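Glycosyltransferase (Streptomyces halstedii, PDB 3WAD) belongs to the glycosyltransferases of the GT-B fold, with two Rossmann-like domains related to erythromycin biosynthesis protein CIII. Local coordinates at residues R11-N16 / M150-D155; H36-Q41 / D56-A61; Y105-T110 / A131-G136. All blocks are in the same frame, centred on the assembly; numbering follows the deposited sequence.

Interaction 1 (R11-N16 / M150-D155)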
ATOM      1  N   ARG B  11     -13.318  -6.730   5.536  1.00 22.19           N
ATOM      2  CA  ARG B  11     -12.554  -5.583   5.109  1.00 24.21           C
ATOM      3  C   ARG B  11     -11.997  -4.728   6.256  1.00 21.53           C
ATOM      4  O   ARG B  11     -10.897  -4.175   6.104  1.00 23.60           O
ATOM      5  CB  ARG B  11     -13.361  -4.699   4.143  1.00 23.47           C
ATOM      6  CG  ARG B  11     -12.547  -3.807   3.187  1.00 30.95           C
ATOM      7  CD  ARG B  11     -13.438  -3.435   1.943  1.00 44.78           C
ATOM      8  NE  ARG B  11     -14.854  -3.467   2.316  1.00 50.52           N
ATOM      9  CZ  ARG B  11     -15.736  -4.410   1.962  1.00 55.90           C
ATOM     10  NH1 ARG B  11     -15.388  -5.428   1.169  1.00 55.91           N
ATOM     11  NH2 ARG B  11     -16.991  -4.333   2.406  1.00 56.35           N
ATOM     12  N   SER B  12     -12.784  -4.524   7.302  1.00 21.36           N
ATOM     13  CA  SER B  12     -12.373  -3.732   8.487  1.00 22.24           C
ATOM     14  C   SER B  12     -11.166  -4.390   9.163  1.00 21.20           C
ATOM     15  O   SER B  12     -10.261  -3.716   9.536  1.00 24.20           O
ATOM     16  CB  SER B  12     -13.521  -3.657   9.537  1.00 21.99           C
ATOM     17  OG  SER B  12     -14.554  -2.890   8.938  1.00 28.10           O
ATOM     18  N   HIS B  13     -11.207  -5.695   9.382  1.00 21.77           N
ATOM     19  CA  HIS B  13     -10.095  -6.340  10.073  1.00 22.03           C
ATOM     20  C   HIS B  13      -8.910  -6.371   9.130  1.00 22.58           C
ATOM     21  O   HIS B  13      -7.784  -6.227   9.596  1.00 23.08           O
ATOM     22  CB  HIS B  13     -10.455  -7.731  10.518  1.00 21.08           C
ATOM     23  CG  HIS B  13     -11.347  -7.768  11.718  1.00 23.66           C
ATOM     24  ND1 HIS B  13     -10.890  -8.174  12.956  1.00 19.23           N
ATOM     25  CD2 HIS B  13     -12.690  -7.498  11.867  1.00 20.35           C
ATOM     26  CE1 HIS B  13     -11.896  -8.136  13.822  1.00 26.09           C
ATOM     27  NE2 HIS B  13     -13.006  -7.776  13.174  1.00 20.09           N
ATOM     28  N   LEU B  14      -9.138  -6.505   7.812  1.00 20.62           N
ATOM     29  CA  LEU B  14      -8.038  -6.275   6.838  1.00 20.57           C
ATOM     30  C   LEU B  14      -7.399  -4.924   6.957  1.00 20.44           C
ATOM     31  O   LEU B  14      -6.176  -4.876   7.147  1.00 17.98           O
ATOM     32  CB  LEU B  14      -8.432  -6.571   5.398  1.00 20.70           C
ATOM     33  CG  LEU B  14      -7.378  -6.099   4.380  1.00 24.27           C
ATOM     34  CD1 LEU B  14      -5.974  -6.748   4.561  1.00 21.68           C
ATOM     35  CD2 LEU B  14      -7.890  -6.183   2.923  1.00 25.47           C
ATOM     36  N   TYR B  15      -8.174  -3.820   6.825  1.00 18.63           N
ATOM     37  CA  TYR B  15      -7.629  -2.457   6.906  1.00 21.15           C
ATOM     38  C   TYR B  15      -6.873  -2.155   8.197  1.00 20.94           C
ATOM     39  O   TYR B  15      -5.967  -1.283   8.226  1.00 22.34           O
ATOM     40  CB  TYR B  15      -8.776  -1.435   6.847  1.00 20.88           C
ATOM     41  CG  TYR B  15      -9.409  -1.336   5.495  1.00 23.07           C
ATOM     42  CD1 TYR B  15      -9.026  -2.197   4.437  1.00 22.24           C
ATOM     43  CD2 TYR B  15     -10.370  -0.346   5.267  1.00 26.50           C
ATOM     44  CE1 TYR B  15      -9.603  -2.072   3.183  1.00 26.64           C
ATOM     45  CE2 TYR B  15     -10.969  -0.229   4.055  1.00 30.51           C
ATOM     46  CZ  TYR B  15     -10.582  -1.074   3.016  1.00 31.68           C
ATOM     47  OH  TYR B  15     -11.223  -0.887   1.818  1.00 34.38           O
ATOM     48  N   ASN B  16      -7.284  -2.809   9.266  1.00 19.89           N
ATOM     49  CA  ASN B  16      -6.610  -2.651  10.559  1.00 21.17           C
ATOM     50  C   ASN B  16      -5.051  -2.947  10.433  1.00 22.23           C
ATOM     51  O   ASN B  16      -4.211  -2.306  11.100  1.00 23.04           O
ATOM     52  CB  ASN B  16      -7.292  -3.605  11.566  1.00 19.87           C
ATOM     53  CG  ASN B  16      -6.635  -3.580  12.951  1.00 21.70           C
ATOM     54  OD1 ASN B  16      -6.056  -4.578  13.423  1.00 25.84           O
ATOM     55  ND2 ASN B  16      -6.731  -2.458  13.599  1.00 16.08           N
ATOM     56  N   MET B 150      -2.364  -9.728  16.498  1.00 20.28           N
ATOM     57  CA  MET B 150      -2.624  -8.341  16.249  1.00 20.83           C
ATOM     58  C   MET B 150      -4.055  -7.920  16.673  1.00 21.37           C
ATOM     59  O   MET B 150      -5.044  -8.410  16.120  1.00 20.94           O
ATOM     60  CB  MET B 150      -2.347  -7.918  14.799  1.00 18.51           C
ATOM     61  CG  MET B 150      -2.635  -6.414  14.609  1.00 22.40           C
ATOM     62  SD  MET B 150      -1.878  -5.890  13.046  1.00 25.51           S
ATOM     63  CE  MET B 150      -1.953  -4.159  13.291  1.00 23.23           C
ATOM     64  N   LEU B 151      -4.141  -7.002  17.651  1.00 19.81           N
ATOM     65  CA  LEU B 151      -5.468  -6.528  18.105  1.00 20.82           C
ATOM     66  C   LEU B 151      -6.055  -5.580  17.096  1.00 19.79           C
ATOM     67  O   LEU B 151      -5.358  -4.992  16.230  1.00 20.40           O
ATOM     68  CB  LEU B 151      -5.355  -5.814  19.451  1.00 19.40           C
ATOM     69  CG  LEU B 151      -4.779  -6.685  20.608  1.00 21.81           C
ATOM     70  CD1 LEU B 151      -4.684  -5.941  21.951  1.00 18.79           C
ATOM     71  CD2 LEU B 151      -5.586  -7.963  20.856  1.00 18.06           C
ATOM     72  N   PHE B 152      -7.347  -5.350  17.247  1.00 19.49           N
ATOM     73  CA  PHE B 152      -8.084  -4.481  16.312  1.00 20.33           C
ATOM     74  C   PHE B 152      -8.975  -3.528  17.161  1.00 20.51           C
ATOM     75  O   PHE B 152      -9.772  -2.730  16.635  1.00 21.19           O
ATOM     76  CB  PHE B 152      -8.897  -5.403  15.334  1.00 20.38           C
ATOM     77  CG  PHE B 152      -9.885  -6.268  16.045  1.00 18.76           C
ATOM     78  CD1 PHE B 152     -11.124  -5.713  16.458  1.00 22.56           C
ATOM     79  CD2 PHE B 152      -9.576  -7.573  16.368  1.00 20.21           C
ATOM     80  CE1 PHE B 152     -12.017  -6.507  17.196  1.00 18.56           C
ATOM     81  CE2 PHE B 152     -10.399  -8.324  17.074  1.00 18.24           C
ATOM     82  CZ  PHE B 152     -11.646  -7.805  17.501  1.00 19.04           C
ATOM     83  N   GLY B 153      -8.804  -3.577  18.484  1.00 21.98           N
ATOM     84  CA  GLY B 153      -9.435  -2.610  19.435  1.00 20.89           C
ATOM     85  C   GLY B 153      -8.834  -3.046  20.764  1.00 22.04           C
ATOM     86  O   GLY B 153      -7.728  -3.602  20.803  1.00 22.52           O
ATOM     87  N   LEU B 154      -9.570  -2.883  21.853  1.00 22.28           N
ATOM     88  CA  LEU B 154      -9.156  -3.487  23.114  1.00 23.52           C
ATOM     89  C   LEU B 154      -9.131  -5.015  23.169  1.00 24.64           C
ATOM     90  O   LEU B 154      -9.790  -5.717  22.398  1.00 23.30           O
ATOM     91  CB  LEU B 154     -10.023  -2.933  24.267  1.00 24.84           C
ATOM     92  CG  LEU B 154     -10.247  -1.420  24.430  1.00 25.67           C
ATOM     93  CD1 LEU B 154     -11.045  -1.159  25.767  1.00 26.09           C
ATOM     94  CD2 LEU B 154      -9.006  -0.541  24.393  1.00 25.24           C
ATOM     95  N   ASP B 155      -8.322  -5.547  24.070  1.00 23.72           N
ATOM     96  CA  ASP B 155      -8.120  -6.983  24.145  1.00 24.55           C
ATOM     97  C   ASP B 155      -9.151  -7.656  25.073  1.00 24.47           C
ATOM     98  O   ASP B 155      -8.791  -8.133  26.151  1.00 25.16           O
ATOM     99  CB  ASP B 155      -6.685  -7.277  24.591  1.00 24.20           C
ATOM    100  CG  ASP B 155      -6.310  -8.727  24.421  1.00 26.07           C
ATOM    101  OD1 ASP B 155      -7.044  -9.573  23.792  1.00 24.13           O
ATOM    102  OD2 ASP B 155      -5.215  -9.028  24.919  1.00 27.83           O
TER

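Interaction 2 (H36-Q41 / D56-A61)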
ATOM      1  N   HIS B  36      -9.389 -15.687   3.169  1.00 23.31           N
ATOM      2  CA  HIS B  36     -10.348 -16.357   2.265  1.00 23.79           C
ATOM      3  C   HIS B  36     -10.435 -15.676   0.895  1.00 23.67           C
ATOM      4  O   HIS B  36     -10.127 -14.496   0.753  1.00 21.84           O
ATOM      5  CB  HIS B  36     -11.752 -16.491   2.874  1.00 23.35           C
ATOM      6  CG  HIS B  36     -11.767 -16.956   4.310  1.00 25.27           C
ATOM      7  ND1 HIS B  36     -11.489 -16.116   5.367  1.00 24.34           N
ATOM      8  CD2 HIS B  36     -12.081 -18.160   4.859  1.00 24.16           C
ATOM      9  CE1 HIS B  36     -11.617 -16.773   6.503  1.00 23.68           C
ATOM     10  NE2 HIS B  36     -11.990 -18.012   6.229  1.00 24.85           N
ATOM     11  N   PRO B  37     -10.829 -16.447  -0.129  1.00 25.80           N
ATOM     12  CA  PRO B  37     -10.852 -15.928  -1.520  1.00 25.86           C
ATOM     13  C   PRO B  37     -11.678 -14.663  -1.667  1.00 26.30           C
ATOM     14  O   PRO B  37     -11.272 -13.744  -2.427  1.00 26.18           O
ATOM     15  CB  PRO B  37     -11.449 -17.093  -2.325  1.00 26.48           C
ATOM     16  CG  PRO B  37     -11.117 -18.340  -1.526  1.00 28.19           C
ATOM     17  CD  PRO B  37     -11.035 -17.907  -0.067  1.00 25.26           C
ATOM     18  N   ASP B  38     -12.780 -14.556  -0.909  1.00 25.17           N
ATOM     19  CA  ASP B  38     -13.596 -13.366  -0.974  1.00 25.45           C
ATOM     20  C   ASP B  38     -12.939 -12.114  -0.406  1.00 25.79           C
ATOM     21  O   ASP B  38     -13.506 -11.033  -0.512  1.00 25.60           O
ATOM     22  CB  ASP B  38     -15.042 -13.564  -0.377  1.00 25.78           C
ATOM     23  CG  ASP B  38     -15.057 -14.144   1.021  1.00 26.22           C
ATOM     24  OD1 ASP B  38     -14.172 -14.941   1.420  1.00 23.86           O
ATOM     25  OD2 ASP B  38     -15.994 -13.794   1.757  1.00 27.69           O
ATOM     26  N   ASN B  39     -11.760 -12.224   0.206  1.00 24.91           N
ATOM     27  CA  ASN B  39     -11.112 -10.996   0.671  1.00 25.10           C
ATOM     28  C   ASN B  39     -10.031 -10.597  -0.338  1.00 24.07           C
ATOM     29  O   ASN B  39      -9.393  -9.602  -0.147  1.00 23.72           O
ATOM     30  CB  ASN B  39     -10.458 -11.168   2.075  1.00 25.42           C
ATOM     31  CG  ASN B  39     -10.387  -9.863   2.876  1.00 26.27           C
ATOM     32  OD1 ASN B  39     -11.086  -8.912   2.607  1.00 22.05           O
ATOM     33  ND2 ASN B  39      -9.549  -9.856   3.914  1.00 22.70           N
ATOM     34  N   VAL B  40      -9.856 -11.336  -1.428  1.00 24.38           N
ATOM     35  CA  VAL B  40      -8.762 -11.025  -2.340  1.00 24.66           C
ATOM     36  C   VAL B  40      -8.875  -9.658  -3.001  1.00 25.63           C
ATOM     37  O   VAL B  40      -7.928  -8.874  -3.089  1.00 24.69           O
ATOM     38  CB  VAL B  40      -8.534 -12.171  -3.354  1.00 24.72           C
ATOM     39  CG1 VAL B  40      -7.729 -11.653  -4.630  1.00 25.35           C
ATOM     40  CG2 VAL B  40      -7.803 -13.385  -2.648  1.00 24.89           C
ATOM     41  N   GLN B  41     -10.059  -9.295  -3.431  1.00 24.64           N
ATOM     42  CA  GLN B  41     -10.160  -8.026  -4.049  1.00 23.25           C
ATOM     43  C   GLN B  41      -9.759  -6.872  -3.099  1.00 23.00           C
ATOM     44  O   GLN B  41      -9.145  -5.835  -3.557  1.00 22.33           O
ATOM     45  CB  GLN B  41     -11.610  -7.813  -4.546  1.00 24.65           C
ATOM     46  CG  GLN B  41     -11.780  -6.426  -5.218  1.00 28.31           C
ATOM     47  CD  GLN B  41     -10.926  -6.329  -6.439  1.00 33.30           C
ATOM     48  OE1 GLN B  41     -10.949  -7.225  -7.261  1.00 40.90           O
ATOM     49  NE2 GLN B  41     -10.132  -5.249  -6.562  1.00 38.36           N
ATOM     50  N   ASP B  56     -14.594 -19.345   0.249  1.00 26.42           N
ATOM     51  CA  ASP B  56     -15.196 -18.047   0.572  1.00 27.10           C
ATOM     52  C   ASP B  56     -15.816 -18.156   1.966  1.00 27.24           C
ATOM     53  O   ASP B  56     -16.513 -19.150   2.273  1.00 26.96           O
ATOM     54  CB  ASP B  56     -16.335 -17.671  -0.410  1.00 27.24           C
ATOM     55  CG  ASP B  56     -15.817 -17.175  -1.823  1.00 33.61           C
ATOM     56  OD1 ASP B  56     -14.585 -17.108  -2.126  1.00 32.43           O
ATOM     57  OD2 ASP B  56     -16.676 -16.831  -2.653  1.00 41.50           O
ATOM     58  N   LEU B  57     -15.583 -17.142   2.795  1.00 26.13           N
ATOM     59  CA  LEU B  57     -16.222 -17.075   4.103  1.00 26.44           C
ATOM     60  C   LEU B  57     -17.646 -16.535   3.975  1.00 28.77           C
ATOM     61  O   LEU B  57     -18.575 -17.091   4.577  1.00 28.77           O
ATOM     62  CB  LEU B  57     -15.410 -16.229   5.122  1.00 24.44           C
ATOM     63  CG  LEU B  57     -16.035 -15.997   6.508  1.00 23.12           C
ATOM     64  CD1 LEU B  57     -16.130 -17.397   7.173  1.00 21.55           C
ATOM     65  CD2 LEU B  57     -15.183 -15.039   7.371  1.00 21.69           C
ATOM     66  N   ASN B  58     -17.797 -15.438   3.230  1.00 31.86           N
ATOM     67  CA  ASN B  58     -19.081 -14.712   3.079  1.00 35.03           C
ATOM     68  C   ASN B  58     -19.717 -14.288   4.388  1.00 37.40           C
ATOM     69  O   ASN B  58     -20.909 -14.523   4.539  1.00 38.47           O
ATOM     70  CB  ASN B  58     -20.050 -15.597   2.281  1.00 35.70           C
ATOM     71  CG  ASN B  58     -19.590 -15.763   0.863  1.00 37.02           C
ATOM     72  OD1 ASN B  58     -19.477 -16.879   0.364  1.00 39.39           O
ATOM     73  ND2 ASN B  58     -19.212 -14.637   0.220  1.00 37.79           N
ATOM     74  N   ILE B  59     -18.963 -13.639   5.300  1.00 40.79           N
ATOM     75  CA  ILE B  59     -19.382 -13.537   6.738  1.00 45.80           C
ATOM     76  C   ILE B  59     -20.558 -12.614   6.860  1.00 49.42           C
ATOM     77  O   ILE B  59     -21.121 -12.468   7.969  1.00 50.36           O
ATOM     78  CB  ILE B  59     -18.382 -12.868   7.822  1.00 44.99           C
ATOM     79  CG1 ILE B  59     -17.242 -12.031   7.234  1.00 46.35           C
ATOM     80  CG2 ILE B  59     -18.133 -13.754   9.074  1.00 43.82           C
ATOM     81  CD1 ILE B  59     -17.603 -10.573   6.967  1.00 47.97           C
ATOM     82  N   MET B  60     -20.885 -11.939   5.762  1.00 53.38           N
ATOM     83  CA  MET B  60     -22.017 -11.028   5.791  1.00 57.53           C
ATOM     84  C   MET B  60     -23.443 -11.635   5.591  1.00 58.39           C
ATOM     85  O   MET B  60     -24.391 -11.180   6.245  1.00 59.38           O
ATOM     86  CB  MET B  60     -21.761  -9.837   4.890  1.00 58.32           C
ATOM     87  CG  MET B  60     -21.759  -8.559   5.666  1.00 62.81           C
ATOM     88  SD  MET B  60     -23.025  -7.473   4.940  1.00 76.10           S
ATOM     89  CE  MET B  60     -24.625  -8.261   5.319  1.00 70.47           C
ATOM     90  N   ALA B  61     -23.591 -12.644   4.726  1.00 59.12           N
ATOM     91  CA  ALA B  61     -24.904 -13.263   4.481  1.00 59.30           C
ATOM     92  C   ALA B  61     -25.232 -14.376   5.500  1.00 59.35           C
ATOM     93  O   ALA B  61     -25.060 -14.210   6.718  1.00 58.48           O
ATOM     94  CB  ALA B  61     -25.022 -13.769   3.023  1.00 59.44           C
TER
HETATM   95  O   HOH W   1     -16.419 -12.633   4.120  1.00 26.18           O

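Interaction 3 (Y105-T110 / A131-G136)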
ATOM      1  N   TYR B 105     -15.566 -21.482  12.711  1.00 26.25           N
ATOM      2  CA  TYR B 105     -16.319 -21.158  11.499  1.00 26.53           C
ATOM      3  C   TYR B 105     -15.593 -20.098  10.629  1.00 24.35           C
ATOM      4  O   TYR B 105     -15.597 -20.192   9.412  1.00 24.74           O
ATOM      5  CB  TYR B 105     -17.688 -20.597  11.920  1.00 27.41           C
ATOM      6  CG  TYR B 105     -18.592 -20.318  10.768  1.00 30.25           C
ATOM      7  CD1 TYR B 105     -19.548 -21.265  10.361  1.00 31.61           C
ATOM      8  CD2 TYR B 105     -18.523 -19.103  10.106  1.00 29.98           C
ATOM      9  CE1 TYR B 105     -20.413 -20.997   9.289  1.00 34.67           C
ATOM     10  CE2 TYR B 105     -19.358 -18.830   9.015  1.00 34.36           C
ATOM     11  CZ  TYR B 105     -20.287 -19.780   8.626  1.00 33.95           C
ATOM     12  OH  TYR B 105     -21.121 -19.487   7.616  1.00 37.83           O
ATOM     13  N   MET B 106     -15.030 -19.089  11.276  1.00 23.75           N
ATOM     14  CA  MET B 106     -14.344 -17.970  10.638  1.00 24.46           C
ATOM     15  C   MET B 106     -12.940 -18.296  10.101  1.00 23.98           C
ATOM     16  O   MET B 106     -12.413 -17.495   9.305  1.00 25.37           O
ATOM     17  CB  MET B 106     -14.226 -16.770  11.613  1.00 23.10           C
ATOM     18  CG  MET B 106     -15.537 -16.051  11.734  1.00 23.22           C
ATOM     19  SD  MET B 106     -15.621 -15.140  13.289  1.00 24.84           S
ATOM     20  CE  MET B 106     -14.207 -14.044  13.145  1.00 18.25           C
ATOM     21  N   ALA B 107     -12.323 -19.393  10.571  1.00 23.42           N
ATOM     22  CA  ALA B 107     -11.019 -19.889  10.062  1.00 23.95           C
ATOM     23  C   ALA B 107     -11.007 -21.419  10.156  1.00 25.24           C
ATOM     24  O   ALA B 107     -10.439 -22.021  11.092  1.00 25.61           O
ATOM     25  CB  ALA B 107      -9.805 -19.240  10.807  1.00 23.73           C
ATOM     26  N   ASP B 108     -11.683 -21.981   9.162  1.00 24.99           N
ATOM     27  CA  ASP B 108     -11.885 -23.344   8.815  1.00 28.19           C
ATOM     28  C   ASP B 108     -10.795 -24.356   8.909  1.00 26.18           C
ATOM     29  O   ASP B 108      -9.679 -24.020   8.741  1.00 27.07           O
ATOM     30  CB  ASP B 108     -12.216 -23.388   7.242  1.00 29.23           C
ATOM     31  CG  ASP B 108     -13.557 -23.671   7.123  1.00 35.24           C
ATOM     32  OD1 ASP B 108     -13.930 -23.825   8.349  1.00 39.92           O
ATOM     33  OD2 ASP B 108     -14.239 -23.624   6.086  1.00 37.58           O
ATOM     34  N   SER B 109     -11.181 -25.622   9.017  1.00 26.01           N
ATOM     35  CA  SER B 109     -10.183 -26.705   8.840  1.00 27.31           C
ATOM     36  C   SER B 109      -9.564 -26.638   7.426  1.00 27.91           C
ATOM     37  O   SER B 109      -8.356 -26.905   7.278  1.00 28.56           O
ATOM     38  CB  SER B 109     -10.805 -28.060   9.088  1.00 27.77           C
ATOM     39  OG  SER B 109     -11.641 -28.354   8.020  1.00 26.23           O
ATOM     40  N   THR B 110     -10.367 -26.234   6.416  1.00 28.69           N
ATOM     41  CA  THR B 110      -9.849 -26.009   5.054  1.00 28.67           C
ATOM     42  C   THR B 110      -8.914 -24.786   5.022  1.00 28.25           C
ATOM     43  O   THR B 110      -7.785 -24.873   4.524  1.00 27.57           O
ATOM     44  CB  THR B 110     -10.924 -25.846   4.026  1.00 29.33           C
ATOM     45  OG1 THR B 110     -11.775 -27.030   4.021  1.00 33.81           O
ATOM     46  CG2 THR B 110     -10.231 -25.688   2.598  1.00 32.14           C
ATOM     47  N   ALA B 131      -6.519 -10.902  15.542  1.00 22.99           N
ATOM     48  CA  ALA B 131      -6.794 -11.580  16.817  1.00 21.68           C
ATOM     49  C   ALA B 131      -7.982 -12.564  16.756  1.00 22.44           C
ATOM     50  O   ALA B 131      -8.141 -13.432  17.620  1.00 22.62           O
ATOM     51  CB  ALA B 131      -6.960 -10.556  17.941  1.00 20.25           C
ATOM     52  N   LEU B 132      -8.826 -12.416  15.738  1.00 22.61           N
ATOM     53  CA  LEU B 132      -9.947 -13.311  15.543  1.00 23.52           C
ATOM     54  C   LEU B 132      -9.635 -14.432  14.573  1.00 24.02           C
ATOM     55  O   LEU B 132     -10.551 -15.191  14.221  1.00 21.80           O
ATOM     56  CB  LEU B 132     -11.165 -12.514  15.038  1.00 22.83           C
ATOM     57  CG  LEU B 132     -11.694 -11.487  16.043  1.00 22.76           C
ATOM     58  CD1 LEU B 132     -13.135 -10.980  15.646  1.00 22.10           C
ATOM     59  CD2 LEU B 132     -11.740 -12.025  17.448  1.00 16.56           C
ATOM     60  N   THR B 133      -8.392 -14.506  14.074  1.00 22.22           N
ATOM     61  CA  THR B 133      -8.106 -15.460  13.000  1.00 23.70           C
ATOM     62  C   THR B 133      -7.201 -16.667  13.452  1.00 22.84           C
ATOM     63  O   THR B 133      -5.984 -16.664  13.210  1.00 22.52           O
ATOM     64  CB  THR B 133      -7.448 -14.681  11.769  1.00 23.52           C
ATOM     65  OG1 THR B 133      -8.337 -13.609  11.371  1.00 24.57           O
ATOM     66  CG2 THR B 133      -7.299 -15.648  10.572  1.00 22.98           C
ATOM     67  N   TYR B 134      -7.794 -17.679  14.035  1.00 24.37           N
ATOM     68  CA  TYR B 134      -7.022 -18.716  14.757  1.00 26.97           C
ATOM     69  C   TYR B 134      -6.344 -19.778  13.880  1.00 29.19           C
ATOM     70  O   TYR B 134      -5.682 -20.689  14.393  1.00 30.27           O
ATOM     71  CB  TYR B 134      -7.865 -19.365  15.891  1.00 26.45           C
ATOM     72  CG  TYR B 134      -7.790 -18.526  17.166  1.00 29.66           C
ATOM     73  CD1 TYR B 134      -8.650 -17.422  17.379  1.00 25.37           C
ATOM     74  CD2 TYR B 134      -6.769 -18.759  18.099  1.00 27.63           C
ATOM     75  CE1 TYR B 134      -8.534 -16.640  18.518  1.00 25.10           C
ATOM     76  CE2 TYR B 134      -6.660 -18.004  19.226  1.00 26.65           C
ATOM     77  CZ  TYR B 134      -7.535 -16.940  19.436  1.00 27.38           C
ATOM     78  OH  TYR B 134      -7.347 -16.204  20.595  1.00 30.88           O
ATOM     79  N   ALA B 135      -6.489 -19.689  12.568  1.00 30.19           N
ATOM     80  CA  ALA B 135      -5.521 -20.368  11.717  1.00 31.79           C
ATOM     81  C   ALA B 135      -4.039 -19.877  11.870  1.00 32.14           C
ATOM     82  O   ALA B 135      -3.077 -20.682  11.797  1.00 32.03           O
ATOM     83  CB  ALA B 135      -5.999 -20.280  10.251  1.00 32.98           C
ATOM     84  N   GLY B 136      -3.867 -18.568  12.115  1.00 33.01           N
ATOM     85  CA  GLY B 136      -2.569 -17.905  12.318  1.00 29.18           C
ATOM     86  C   GLY B 136      -1.582 -18.684  13.212  1.00 32.16           C
ATOM     87  O   GLY B 136      -0.466 -19.079  12.744  1.00 32.07           O
TER

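Interaction 1 (R11-N16 / M150-D155)
Phe152 meets both His13 and Asn16. Its CB lies against the amide of Asn16, 3.8 Å from Asn16 CG. The amide plane stands nearly upright on the plane of the phenyl ring. Phe152 CG lies 3.5 Å from His13 CE1. The ring atoms beyond it, out to CZ, are all about as far from that same carbon. His13 CE1 therefore hangs over the ring centre, 3.3 Å above the plane of the Phe152 ring. The pair is an edge-to-face stack, strongly tilted: the planes make 54° and the ring centroids are 4.3 Å apart. With chi1 of 61°, Phe152 holds CG between its backbone N and carbonyl carbon, which turns one ring face to the His13 imidazole. His13 is steadied by a hydrogen bond from ND1 to Asp130, which helps fix the rotation of its imidazole.

The Asn16 amide is probably turned over in the model. Its OD1, as built, is 2.9 Å from Leu151 O; turned back, the group may donate a hydrogen bond there. Next to it, the extended side chain of Met150 brings CE to 3.7 Å from Asn16 O.

Trp344 also meets the Phe152 ring, and the backbone O and N of Leu154 bond to Trp344 NE1 and Asp345 OD1. These two residues precede helix 346-355 of the C-terminal half, so the loop takes part in the meeting of the two GT-B halves. Helix 11-16 follows strand 2-6, and the loop runs from strand 147-150 to helix 156-168, whose N-cap is Asp155.

Interaction 2 (H36-Q41 / D56-A61)
Asp38 uses both carboxylate oxygens to hold the backbone of Leu57 and Asn58. Leu57 N donates to Asp38 OD1 at 3.0 Å, and Asn58 N donates to Asp38 OD2 at 2.9 Å. Both N-H groups come from above the carboxylate plane, roughly 40° out of it, and both bonds are fairly straight. A chi1 of 52° puts the Asp38 carboxylate between its own backbone N and carbonyl carbon, facing the other segment. Asp38 OD2 has a further partner: a water donates to it at 2.7 Å and accepts from Ile59 N. The water carries the link on to Ile59, the second residue of the type I turn from Asn58 to Ala61.

The contact lies in the N-terminal Rossmann-like domain. It joins the loop between strand 30-35 and helix 40-44 to the loop that leaves the edge strand 49-52.

Asp56 lies beside Asp38. Its OD1 packs closely on Pro37, 3.1 Å from Pro37 CB, and is 4.2 Å from Asp38 OD1. The two N-H groups and the water probably offset the like charges. Leu57 CB sits over the centre of one face of the His36 imidazole in a CH-pi contact, 3.8 Å from the ring centroid and 7° off the normal. Leu57 CD2 reaches on toward His36 CE1. Phe8 touches both His36 and Leu57, and His36 ND1 has a weak hydrogen bond with Ala9 N.

Interaction 3 (Y105-T110 / A131-G136)
The loop that opens a beta-alpha-beta crossover of the Rossmann-like domain, from strand 126-130 into helix 135-141, here receives Met106 and Ala107. The contact is buried and apolar, with no hydrogen bond between the segments.

Met106 touches Leu132 with its methyl end. Met106 CE is 3.9 Å from Leu132 CB and 4.0 Å from Leu132 O. Leu132 CD1 lies a little farther off, alongside the same methyl. The methionine chain is extended at chi2 but bends at chi3 (59°), and the bend turns CE toward the leucine. The two side chains pass at a slant.

Ala107 fits where the loop turns into the helix. Its CB meets Ala135 N at 3.8 Å and Ala135 CB at 4.0 Å. Tyr134 N is also close, and Thr133 CG2 brushes the same methyl at 4.4 Å. The turn itself is closed by Gly136 N donating to Thr133 O.

Tyr134 OH bonds to Val200 O, while Thr133 OG1 bonds to Asp130 and to Phe8 N, which ties this loop both to the end of strand 126-130 and to the loop after strand 2-6.

Ala107 lies at the break between helix 89-106 and helix 109-122, and Lys187 of helix 179-188 bonds to its carbonyl. Met111, Thr112 and Leu115 of helix 109-122 touch Ala135, so Ala135, at the start of helix 135-141, packs against helix 109-122.

Overall arrangement
From the N terminus, the chain passes strand 2-6 and enters helix 11-16, where interaction 1 opens. It then runs through strand 30-35 to interaction 2, a short loop round strand 49-52 that closes at 56-61. Interaction 3 follows in series and closes just after strand 126-130. Interaction 1 closes last and so encloses both others; none cross. All three join parts of the N-terminal domain: helix 11-16 to the loop after 147-150, the loop after 30-35 to that after 49-52, and the end of helix 89-106 to the loop after 126-130. Leu132 of interaction 3 packs on His13 and Phe152, Leu57 of interaction 2 reaches Met106, and Asn39 packs on Leu14. Asp130 bonds to both His13 and Thr133.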